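Local coordinates for protein 4-amino-4-deoxy-L-arabinose transferase or related glycosyltransferases of PMT family (Cupriavidus metallidurans, PDB 5EZM) that probably transfers 4-amino-4-deoxy-L-arabinose from a lipid carrier to lipid A, as a zinc-binding membrane glycosyltransferase of the GT-C fold, at residues P90-V95 with H156-D161; I381-G386 with V415-M420; K530-G535 with V566-V571; A425-L430 with V439-M444. All coordinates share one frame; numbering follows the deposited sequence.

Contact 1 (P90-V95 with H156-D161); sequences PFHMWV and HFNTLD
N158 and H92 meet by their polar ends deep in the GT-C fold. Here the start of helix 91-103 faces the loop that leads into helix 160-178. N158 comes first along that loop. Its OD1 lies 2.9 Å from NE2 of H92, at the edge of the imidazole and in its plane. Amide and ring are nearly coplanar, 17° apart. The hydrogen bond is bent and weak. A water adds a second link, since it accepts from ND2 of N158 and also bonds NE2 of H92. E59 holds the backbone N of N158. T159 follows, with its CB directed away from helix 91-103. Its carbonyl O approaches CE1 of H92 obliquely, at 3.8 Å. L160 comes last. Its side chain is about 8 Å from that of the zinc ligand E87, so the contact lies close to the metal site. In H92, CG is anti to the backbone N (chi1 179°), which carries the imidazole toward the loop. ND1 of H92 bonds OG1 of T163, so both ring nitrogens have partners. L160 covers one ring face with a CH-pi contact: its CD1 stands 3.7 Å from the centroid of the H92 ring, 21° off the normal.

Contact 2 (I381-G386 with V415-M420); sequences IVAACG and VAFVVM
The ring of F417 lies flat against the backbone of G386. CA of G386 sits over the centre of one ring face, 3.5 Å from the F417 centroid and 9° off the ring normal. This is a CH-pi contact made by a main-chain carbon. The carbonyl carbon of G386 continues over the same face, toward CD2. A383, one turn earlier, lies on the same side of the ring plane. Its carbonyl O approaches CD1 of F417 obliquely, at 3.5 Å. G386 has no side chain, and this lets the ring rest directly on the helix. The CB of F417 already points at the opposing helix. CG then stands opposite the carbonyl carbon, beside the backbone N (chi1 -76°), and the ring is laid along the surface of 381-386. A second, smaller patch joins the same helices. CB of A383 meets CB of M420 at 4.4 Å, and it also lies 4.2 Å from CD1 of F417. The small alanine thus fits against two larger residues set one turn apart. The side chains that meet are all apolar. The short helix axes approach to 8.7 Å and run antiparallel, at 158°. Both segments fall in predicted transmembrane helices, consistent with helix pairing within the membrane. A bound lipid-like molecule (MPG) comes within about 4 Å of the F417 side chain. L387 of helix 369-389 also touches F417. Helix 435-456 packs against another side of 415-420: V415 meets V452, A416 meets A453, and M420 reaches M446 and F450.

Contact 3 (K530-G535 with V566-V571); sequences KLWKNG and VVVANV
W532 presents one face of its indole to N570. CB of N570 stands 3.5 Å from the centroid of the six-membered ring of W532, 19° off the normal, in a CH-pi contact. The far end of the indole reaches the strand. There CH2 of W532 touches the CG2 methyl of V568 at 3.6 Å. A hydrogen bond completes the first shell: ND2 of N570 donates to the carbonyl O of W532 at 3.0 Å. It is fairly straight, with an N-H...O angle of 161°. The acceptor lies in the amide plane of N570, but the donor is tilted from the carbonyl plane of W532. The backbone puts CB of N570 over the indole. CG then takes the crowded position between backbone N and carbonyl carbon (chi1 60°), which turns the amide back to the carbonyl of W532. Further out, F528 meets the W532 ring, and L554, M556 and A540 also touch the indole. V568 packs on A540, M542 and Y547. Strand 566-569 lies between strands 539-542 and 557-561 of a mixed sheet, in the C-terminal domain. The contact thus fastens the end of helix 525-534 to the sheet. The N570 amide has more partners in the chain after the helix: ND2 also bonds the carbonyl O of Q536, and OD1 takes the backbone N of A538. With two carbonyls at its nitrogen and an N-H at its oxygen, the carboxamide is fixed in rotation, and a flipped amide would lose these bonds.

Contact 4 (A425-L430 with V439-M444); sequences AVARLL and VAVYAM
V426 and V441 meet chiefly through their CG1 methyls. CG1 of V426 lies 3.5 Å from CG1 of V441, and the two side chains cross at about a right angle. In V426 the CG1 branch is set between the backbone N and the carbonyl carbon (chi1 49°). CG2 of V426 is the farther branch, 4.0 Å from the same V441 methyl. A427 has only its CB to offer, and this points at the partner helix. It meets CB of Y442 at 3.7 Å and CB of V441 at 4.4 Å. The two segments form an antiparallel helical hairpin, joined by a short turn between helices 403-430 and 435-456. The axes approach to 8.0 Å at 175°, and small A427 sits where the backbones are nearest. S438 OG bonds the carbonyl O of A427 beside the turn. Y442 touches the partner helix with its CB, while its ring leads away. CG of Y442 is anti to the backbone N (chi1 161°), and the ring runs toward helix 369-389. There W372 meets it edge-to-face, and L376 and M379 pack on it. The phenol OH of Y442 is hydrogen-bonded to the carbonyl O of P298. Bound MPG molecules touch V441, L430 and R428.

Overall arrangement
Contact 1 lies nearest the middle of the chain, and contact 3 lies farthest out, in the C-terminal domain. Contacts 2 and 4 are neighbours at the edge of the helical bundle. They share helix 403-430, with centres about 14 Å apart, and both have lipid-like molecules close by. Contacts 3 and 4 are on opposite sides of the chain's centre, about 60 Å apart between centres. The touching residues are mostly buried in all four, but the chemistry differs. The two predicted membrane helix pairs meet through apolar side chains, with glycine or alanine at the close approach. Contacts 1 and 3 each combine a CH-pi contact with an asparagine hydrogen bond, weak and water-assisted in contact 1, straighter in contact 3.

Contact 1 (P90-V95 with H156-D161)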
# COMPACT_ATOMS: atom_id res chain seq x y z
N PRO A 90 7.24 3.08 12.68
CA PRO A 90 6.06 2.41 13.26
C PRO A 90 4.69 3.06 13.05
O PRO A 90 3.71 2.49 13.55
CB PRO A 90 6.40 2.42 14.75
CG PRO A 90 7.06 3.74 14.93
CD PRO A 90 7.85 4.00 13.66
N PHE A 91 4.57 4.19 12.36
CA PHE A 91 3.29 4.90 12.35
C PHE A 91 2.17 4.04 11.76
O PHE A 91 1.06 3.98 12.31
CB PHE A 91 3.40 6.22 11.60
CG PHE A 91 2.08 6.94 11.44
CD1 PHE A 91 1.46 7.52 12.54
CD2 PHE A 91 1.46 7.02 10.21
CE1 PHE A 91 0.25 8.17 12.41
CE2 PHE A 91 0.25 7.68 10.07
CZ PHE A 91 -0.35 8.25 11.17
N HIS A 92 2.44 3.38 10.64
CA HIS A 92 1.46 2.47 10.06
C HIS A 92 1.01 1.44 11.09
O HIS A 92 -0.19 1.15 11.21
CB HIS A 92 2.05 1.78 8.83
CG HIS A 92 1.13 0.80 8.17
ND1 HIS A 92 0.42 1.10 7.02
CD2 HIS A 92 0.80 -0.47 8.49
CE1 HIS A 92 -0.30 0.05 6.67
NE2 HIS A 92 -0.09 -0.92 7.55
N MET A 93 1.95 0.90 11.86
CA MET A 93 1.60 -0.08 12.88
C MET A 93 0.79 0.56 14.00
O MET A 93 -0.15 -0.05 14.51
CB MET A 93 2.86 -0.76 13.42
CG MET A 93 3.39 -1.85 12.50
SD MET A 93 4.13 -1.21 10.97
CE MET A 93 5.78 -0.80 11.54
N TRP A 94 1.15 1.78 14.41
CA TRP A 94 0.37 2.49 15.41
C TRP A 94 -1.09 2.60 14.98
O TRP A 94 -2.01 2.28 15.75
CB TRP A 94 0.96 3.87 15.66
CG TRP A 94 2.27 3.86 16.36
CD1 TRP A 94 2.85 2.79 16.99
CD2 TRP A 94 3.17 4.96 16.51
NE1 TRP A 94 4.06 3.17 17.53
CE2 TRP A 94 4.29 4.49 17.24
CE3 TRP A 94 3.15 6.29 16.09
CZ2 TRP A 94 5.37 5.31 17.57
CZ3 TRP A 94 4.23 7.11 16.41
CH2 TRP A 94 5.32 6.61 17.14
N VAL A 95 -1.32 3.04 13.74
CA VAL A 95 -2.69 3.20 13.25
C VAL A 95 -3.40 1.85 13.23
O VAL A 95 -4.52 1.71 13.72
CB VAL A 95 -2.69 3.86 11.86
CG1 VAL A 95 -4.11 3.97 11.34
CG2 VAL A 95 -2.03 5.23 11.93
N HIS A 156 -6.51 -0.17 -1.04
CA HIS A 156 -7.14 -1.35 -0.47
C HIS A 156 -6.17 -2.51 -0.28
O HIS A 156 -6.60 -3.65 -0.10
CB HIS A 156 -8.31 -1.79 -1.35
CG HIS A 156 -9.51 -0.90 -1.23
ND1 HIS A 156 -9.48 0.43 -1.60
CD2 HIS A 156 -10.76 -1.14 -0.77
CE1 HIS A 156 -10.67 0.97 -1.38
NE2 HIS A 156 -11.46 0.04 -0.88
N PHE A 157 -4.86 -2.24 -0.32
CA PHE A 157 -3.84 -3.27 -0.20
C PHE A 157 -2.90 -2.89 0.93
O PHE A 157 -2.22 -1.86 0.85
CB PHE A 157 -3.08 -3.44 -1.52
CG PHE A 157 -2.17 -4.62 -1.54
CD1 PHE A 157 -2.66 -5.88 -1.83
CD2 PHE A 157 -0.81 -4.48 -1.28
CE1 PHE A 157 -1.83 -6.98 -1.85
CE2 PHE A 157 0.03 -5.57 -1.31
CZ PHE A 157 -0.48 -6.83 -1.59
N ASN A 158 -2.85 -3.72 1.97
CA ASN A 158 -2.15 -3.36 3.20
C ASN A 158 -0.64 -3.29 3.00
O ASN A 158 0.06 -4.29 3.15
CB ASN A 158 -2.49 -4.35 4.32
CG ASN A 158 -1.89 -3.94 5.65
OD1 ASN A 158 -1.56 -2.78 5.87
ND2 ASN A 158 -1.76 -4.91 6.55
N THR A 159 -0.15 -2.10 2.67
CA THR A 159 1.28 -1.86 2.53
C THR A 159 1.56 -0.44 3.00
O THR A 159 0.67 0.41 3.04
CB THR A 159 1.75 -2.06 1.09
OG1 THR A 159 3.18 -1.97 1.03
CG2 THR A 159 1.15 -1.00 0.18
N LEU A 160 2.82 -0.18 3.36
CA LEU A 160 3.19 1.13 3.88
C LEU A 160 3.14 2.22 2.81
O LEU A 160 3.03 3.40 3.15
CB LEU A 160 4.58 1.09 4.50
CG LEU A 160 4.66 0.86 6.01
CD1 LEU A 160 3.85 -0.36 6.41
CD2 LEU A 160 6.10 0.70 6.44
N ASP A 161 3.21 1.84 1.53
CA ASP A 161 3.33 2.83 0.47
C ASP A 161 2.10 3.72 0.37
O ASP A 161 2.23 4.91 0.04
CB ASP A 161 3.59 2.12 -0.86
CG ASP A 161 4.87 1.30 -0.84
OD1 ASP A 161 5.89 1.81 -0.33
OD2 ASP A 161 4.86 0.15 -1.33
O HOH W 1 -1.62 -3.31 8.89

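Contact 2 (I381-G386 with V415-M420)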
# COMPACT_ATOMS: atom_id res chain seq x y z
N ILE A 381 -12.13 1.55 -26.31
CA ILE A 381 -11.27 0.67 -27.09
C ILE A 381 -10.37 -0.16 -26.18
O ILE A 381 -10.41 -1.39 -26.19
CB ILE A 381 -10.45 1.47 -28.11
CG1 ILE A 381 -11.35 2.03 -29.21
CG2 ILE A 381 -9.34 0.60 -28.70
CD1 ILE A 381 -10.60 2.78 -30.30
N VAL A 382 -9.56 0.51 -25.36
CA VAL A 382 -8.57 -0.23 -24.58
C VAL A 382 -9.25 -1.16 -23.57
O VAL A 382 -8.76 -2.27 -23.32
CB VAL A 382 -7.56 0.72 -23.90
CG1 VAL A 382 -8.27 1.84 -23.23
CG2 VAL A 382 -6.71 -0.02 -22.89
N ALA A 383 -10.38 -0.76 -23.00
CA ALA A 383 -11.11 -1.66 -22.11
C ALA A 383 -11.65 -2.87 -22.86
O ALA A 383 -11.64 -3.99 -22.34
CB ALA A 383 -12.24 -0.93 -21.39
N ALA A 384 -12.13 -2.67 -24.09
CA ALA A 384 -12.56 -3.81 -24.91
C ALA A 384 -11.39 -4.74 -25.21
O ALA A 384 -11.55 -5.96 -25.27
CB ALA A 384 -13.21 -3.31 -26.20
N CYS A 385 -10.19 -4.17 -25.42
CA CYS A 385 -9.01 -5.00 -25.59
C CYS A 385 -8.69 -5.78 -24.33
O CYS A 385 -8.25 -6.93 -24.40
CB CYS A 385 -7.82 -4.14 -26.01
SG CYS A 385 -7.90 -3.54 -27.71
N GLY A 386 -8.89 -5.16 -23.16
CA GLY A 386 -8.75 -5.91 -21.92
C GLY A 386 -9.74 -7.05 -21.83
O GLY A 386 -9.40 -8.14 -21.34
N VAL A 415 -15.15 -9.78 -16.17
CA VAL A 415 -16.24 -9.02 -15.55
C VAL A 415 -15.79 -7.59 -15.27
O VAL A 415 -16.55 -6.64 -15.49
CB VAL A 415 -16.73 -9.72 -14.27
CG1 VAL A 415 -17.63 -8.80 -13.46
CG2 VAL A 415 -17.48 -11.00 -14.62
N ALA A 416 -14.55 -7.42 -14.80
CA ALA A 416 -14.05 -6.08 -14.50
C ALA A 416 -14.05 -5.21 -15.75
O ALA A 416 -14.55 -4.08 -15.74
CB ALA A 416 -12.64 -6.18 -13.90
N PHE A 417 -13.50 -5.71 -16.86
CA PHE A 417 -13.52 -4.91 -18.07
C PHE A 417 -14.94 -4.71 -18.58
O PHE A 417 -15.23 -3.69 -19.23
CB PHE A 417 -12.63 -5.54 -19.15
CG PHE A 417 -11.16 -5.32 -18.92
CD1 PHE A 417 -10.62 -4.05 -19.01
CD2 PHE A 417 -10.34 -6.38 -18.59
CE1 PHE A 417 -9.27 -3.85 -18.79
CE2 PHE A 417 -8.98 -6.18 -18.37
CZ PHE A 417 -8.45 -4.91 -18.47
N VAL A 418 -15.85 -5.64 -18.29
CA VAL A 418 -17.23 -5.47 -18.72
C VAL A 418 -17.89 -4.32 -17.97
O VAL A 418 -18.56 -3.48 -18.58
CB VAL A 418 -18.02 -6.79 -18.56
CG1 VAL A 418 -19.52 -6.52 -18.62
CG2 VAL A 418 -17.63 -7.77 -19.65
N VAL A 419 -17.70 -4.25 -16.65
CA VAL A 419 -18.30 -3.14 -15.91
C VAL A 419 -17.63 -1.83 -16.29
O VAL A 419 -18.29 -0.77 -16.32
CB VAL A 419 -18.27 -3.40 -14.39
CG1 VAL A 419 -16.88 -3.73 -13.91
CG2 VAL A 419 -18.81 -2.20 -13.62
N MET A 420 -16.33 -1.85 -16.62
CA MET A 420 -15.71 -0.66 -17.19
C MET A 420 -16.43 -0.22 -18.46
O MET A 420 -16.75 0.96 -18.63
CB MET A 420 -14.23 -0.93 -17.49
CG MET A 420 -13.36 -1.08 -16.27
SD MET A 420 -11.63 -1.35 -16.72
CE MET A 420 -10.97 -1.94 -15.16

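Contact 3 (K530-G535 with V566-V571)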
# COMPACT_ATOMS: atom_id res chain seq x y z
N LYS A 530 17.79 -31.98 16.44
CA LYS A 530 17.89 -32.39 17.83
C LYS A 530 16.75 -31.82 18.66
O LYS A 530 16.18 -32.51 19.52
CB LYS A 530 19.24 -31.97 18.41
CG LYS A 530 20.43 -32.57 17.68
CD LYS A 530 20.46 -34.08 17.82
CE LYS A 530 21.49 -34.69 16.89
NZ LYS A 530 21.18 -34.39 15.46
N LEU A 531 16.39 -30.55 18.42
CA LEU A 531 15.21 -30.00 19.09
C LEU A 531 13.95 -30.77 18.71
O LEU A 531 13.03 -30.90 19.53
CB LEU A 531 15.04 -28.53 18.73
CG LEU A 531 15.58 -27.49 19.71
CD1 LEU A 531 15.31 -26.09 19.17
CD2 LEU A 531 14.95 -27.67 21.07
N TRP A 532 13.91 -31.30 17.49
CA TRP A 532 12.71 -31.93 16.96
C TRP A 532 12.54 -33.35 17.49
O TRP A 532 11.41 -33.78 17.76
CB TRP A 532 12.78 -31.93 15.43
CG TRP A 532 11.57 -32.49 14.74
CD1 TRP A 532 11.44 -33.73 14.19
CD2 TRP A 532 10.34 -31.81 14.50
NE1 TRP A 532 10.20 -33.87 13.63
CE2 TRP A 532 9.50 -32.71 13.80
CE3 TRP A 532 9.85 -30.54 14.81
CZ2 TRP A 532 8.21 -32.37 13.41
CZ3 TRP A 532 8.57 -30.20 14.42
CH2 TRP A 532 7.76 -31.12 13.73
N LYS A 533 13.64 -34.08 17.66
CA LYS A 533 13.58 -35.45 18.13
C LYS A 533 13.70 -35.57 19.64
O LYS A 533 13.28 -36.59 20.20
CB LYS A 533 14.68 -36.29 17.47
CG LYS A 533 14.46 -36.53 15.99
CD LYS A 533 15.49 -37.50 15.42
CE LYS A 533 16.88 -36.89 15.44
NZ LYS A 533 17.87 -37.80 14.79
N ASN A 534 14.25 -34.56 20.32
CA ASN A 534 14.46 -34.64 21.76
C ASN A 534 13.80 -33.53 22.55
O ASN A 534 13.66 -33.67 23.77
CB ASN A 534 15.96 -34.66 22.08
CG ASN A 534 16.67 -35.87 21.49
OD1 ASN A 534 17.15 -35.83 20.36
ND2 ASN A 534 16.74 -36.95 22.26
N GLY A 535 13.40 -32.44 21.91
CA GLY A 535 12.79 -31.32 22.61
C GLY A 535 11.33 -31.56 22.92
O GLY A 535 10.83 -32.69 22.93
N VAL A 566 3.87 -27.19 3.97
CA VAL A 566 3.60 -28.42 4.70
C VAL A 566 3.77 -28.11 6.18
O VAL A 566 4.77 -27.49 6.57
CB VAL A 566 4.55 -29.56 4.26
CG1 VAL A 566 4.18 -30.86 4.96
CG2 VAL A 566 4.54 -29.73 2.75
N VAL A 567 2.80 -28.53 6.98
CA VAL A 567 2.79 -28.27 8.42
C VAL A 567 2.77 -29.61 9.14
O VAL A 567 1.82 -30.39 8.98
CB VAL A 567 1.58 -27.41 8.83
CG1 VAL A 567 1.64 -27.12 10.33
CG2 VAL A 567 1.56 -26.11 8.03
N VAL A 568 3.80 -29.85 9.94
CA VAL A 568 4.05 -31.16 10.54
C VAL A 568 4.17 -31.01 12.06
O VAL A 568 4.27 -29.91 12.60
CB VAL A 568 5.31 -31.82 9.97
CG1 VAL A 568 5.20 -31.96 8.46
CG2 VAL A 568 6.54 -31.01 10.34
N ALA A 569 4.16 -32.15 12.74
CA ALA A 569 4.40 -32.24 14.17
C ALA A 569 5.38 -33.37 14.45
O ALA A 569 5.58 -34.26 13.62
CB ALA A 569 3.10 -32.47 14.95
N ASN A 570 6.03 -33.30 15.62
CA ASN A 570 7.02 -34.30 16.00
C ASN A 570 6.45 -35.40 16.89
O ASN A 570 7.20 -36.29 17.31
CB ASN A 570 8.22 -33.64 16.69
CG ASN A 570 7.85 -32.89 17.94
OD1 ASN A 570 6.67 -32.65 18.21
ND2 ASN A 570 8.86 -32.51 18.72
N VAL A 571 5.16 -35.35 17.20
CA VAL A 571 4.47 -36.42 17.90
C VAL A 571 3.24 -36.81 17.09
O VAL A 571 2.57 -35.94 16.52
CB VAL A 571 4.10 -36.03 19.35
CG1 VAL A 571 5.35 -35.74 20.15
CG2 VAL A 571 3.19 -34.82 19.35

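Contact 4 (A425-L430 with V439-M444)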
# COMPACT_ATOMS: atom_id res chain seq x y z
N ALA A 425 -20.22 3.35 -21.40
CA ALA A 425 -21.41 3.51 -22.22
C ALA A 425 -22.40 4.48 -21.58
O ALA A 425 -22.89 5.41 -22.24
CB ALA A 425 -22.06 2.15 -22.46
N VAL A 426 -22.71 4.28 -20.30
CA VAL A 426 -23.66 5.17 -19.65
C VAL A 426 -23.07 6.58 -19.51
O VAL A 426 -23.81 7.57 -19.56
CB VAL A 426 -24.11 4.59 -18.29
CG1 VAL A 426 -22.93 4.16 -17.47
CG2 VAL A 426 -24.95 5.60 -17.52
N ALA A 427 -21.75 6.69 -19.38
CA ALA A 427 -21.13 8.01 -19.40
C ALA A 427 -21.34 8.70 -20.74
O ALA A 427 -21.64 9.91 -20.79
CB ALA A 427 -19.63 7.90 -19.08
N ARG A 428 -21.20 7.96 -21.84
CA ARG A 428 -21.50 8.52 -23.15
C ARG A 428 -22.96 8.92 -23.26
O ARG A 428 -23.29 9.92 -23.90
CB ARG A 428 -21.13 7.52 -24.25
CG ARG A 428 -21.41 8.02 -25.66
CD ARG A 428 -20.73 9.35 -25.91
NE ARG A 428 -20.99 9.86 -27.26
CZ ARG A 428 -22.00 10.66 -27.57
NH1 ARG A 428 -22.86 11.05 -26.64
NH2 ARG A 428 -22.16 11.06 -28.83
N LEU A 429 -23.86 8.16 -22.63
CA LEU A 429 -25.27 8.56 -22.62
C LEU A 429 -25.50 9.82 -21.81
O LEU A 429 -26.39 10.61 -22.13
CB LEU A 429 -26.14 7.42 -22.09
CG LEU A 429 -26.47 6.30 -23.08
CD1 LEU A 429 -27.36 5.25 -22.43
CD2 LEU A 429 -27.12 6.87 -24.34
N LEU A 430 -24.71 10.03 -20.76
CA LEU A 430 -24.85 11.21 -19.91
C LEU A 430 -24.03 12.40 -20.40
O LEU A 430 -24.09 13.47 -19.79
CB LEU A 430 -24.44 10.88 -18.47
CG LEU A 430 -25.54 10.39 -17.52
CD1 LEU A 430 -26.60 11.47 -17.33
CD2 LEU A 430 -26.18 9.10 -18.00
N VAL A 439 -18.00 12.41 -16.70
CA VAL A 439 -16.74 12.02 -16.08
C VAL A 439 -17.00 11.34 -14.74
O VAL A 439 -16.28 10.41 -14.36
CB VAL A 439 -15.82 13.25 -15.93
CG1 VAL A 439 -14.53 12.87 -15.22
CG2 VAL A 439 -15.50 13.84 -17.28
N ALA A 440 -18.02 11.77 -14.01
CA ALA A 440 -18.34 11.15 -12.72
C ALA A 440 -18.79 9.71 -12.90
O ALA A 440 -18.30 8.80 -12.21
CB ALA A 440 -19.41 11.97 -12.00
N VAL A 441 -19.72 9.47 -13.83
CA VAL A 441 -20.19 8.11 -14.08
C VAL A 441 -19.06 7.24 -14.62
O VAL A 441 -18.91 6.08 -14.22
CB VAL A 441 -21.39 8.15 -15.05
CG1 VAL A 441 -21.81 6.74 -15.41
CG2 VAL A 441 -22.55 8.92 -14.44
N TYR A 442 -18.25 7.80 -15.52
CA TYR A 442 -17.11 7.06 -16.07
C TYR A 442 -16.13 6.65 -14.98
O TYR A 442 -15.70 5.49 -14.91
CB TYR A 442 -16.44 7.92 -17.14
CG TYR A 442 -15.03 7.55 -17.52
CD1 TYR A 442 -14.78 6.67 -18.57
CD2 TYR A 442 -13.94 8.10 -16.86
CE1 TYR A 442 -13.49 6.35 -18.94
CE2 TYR A 442 -12.65 7.79 -17.22
CZ TYR A 442 -12.43 6.91 -18.26
OH TYR A 442 -11.14 6.58 -18.62
N ALA A 443 -15.77 7.59 -14.11
CA ALA A 443 -14.85 7.29 -13.02
C ALA A 443 -15.43 6.27 -12.06
O ALA A 443 -14.71 5.40 -11.55
CB ALA A 443 -14.47 8.57 -12.27
N MET A 444 -16.74 6.35 -11.79
CA MET A 444 -17.38 5.34 -10.95
C MET A 444 -17.31 3.96 -11.59
O MET A 444 -17.03 2.96 -10.92
CB MET A 444 -18.83 5.73 -10.67
CG MET A 444 -19.64 4.65 -9.97
SD MET A 444 -19.05 4.29 -8.31
CE MET A 444 -19.53 5.77 -7.43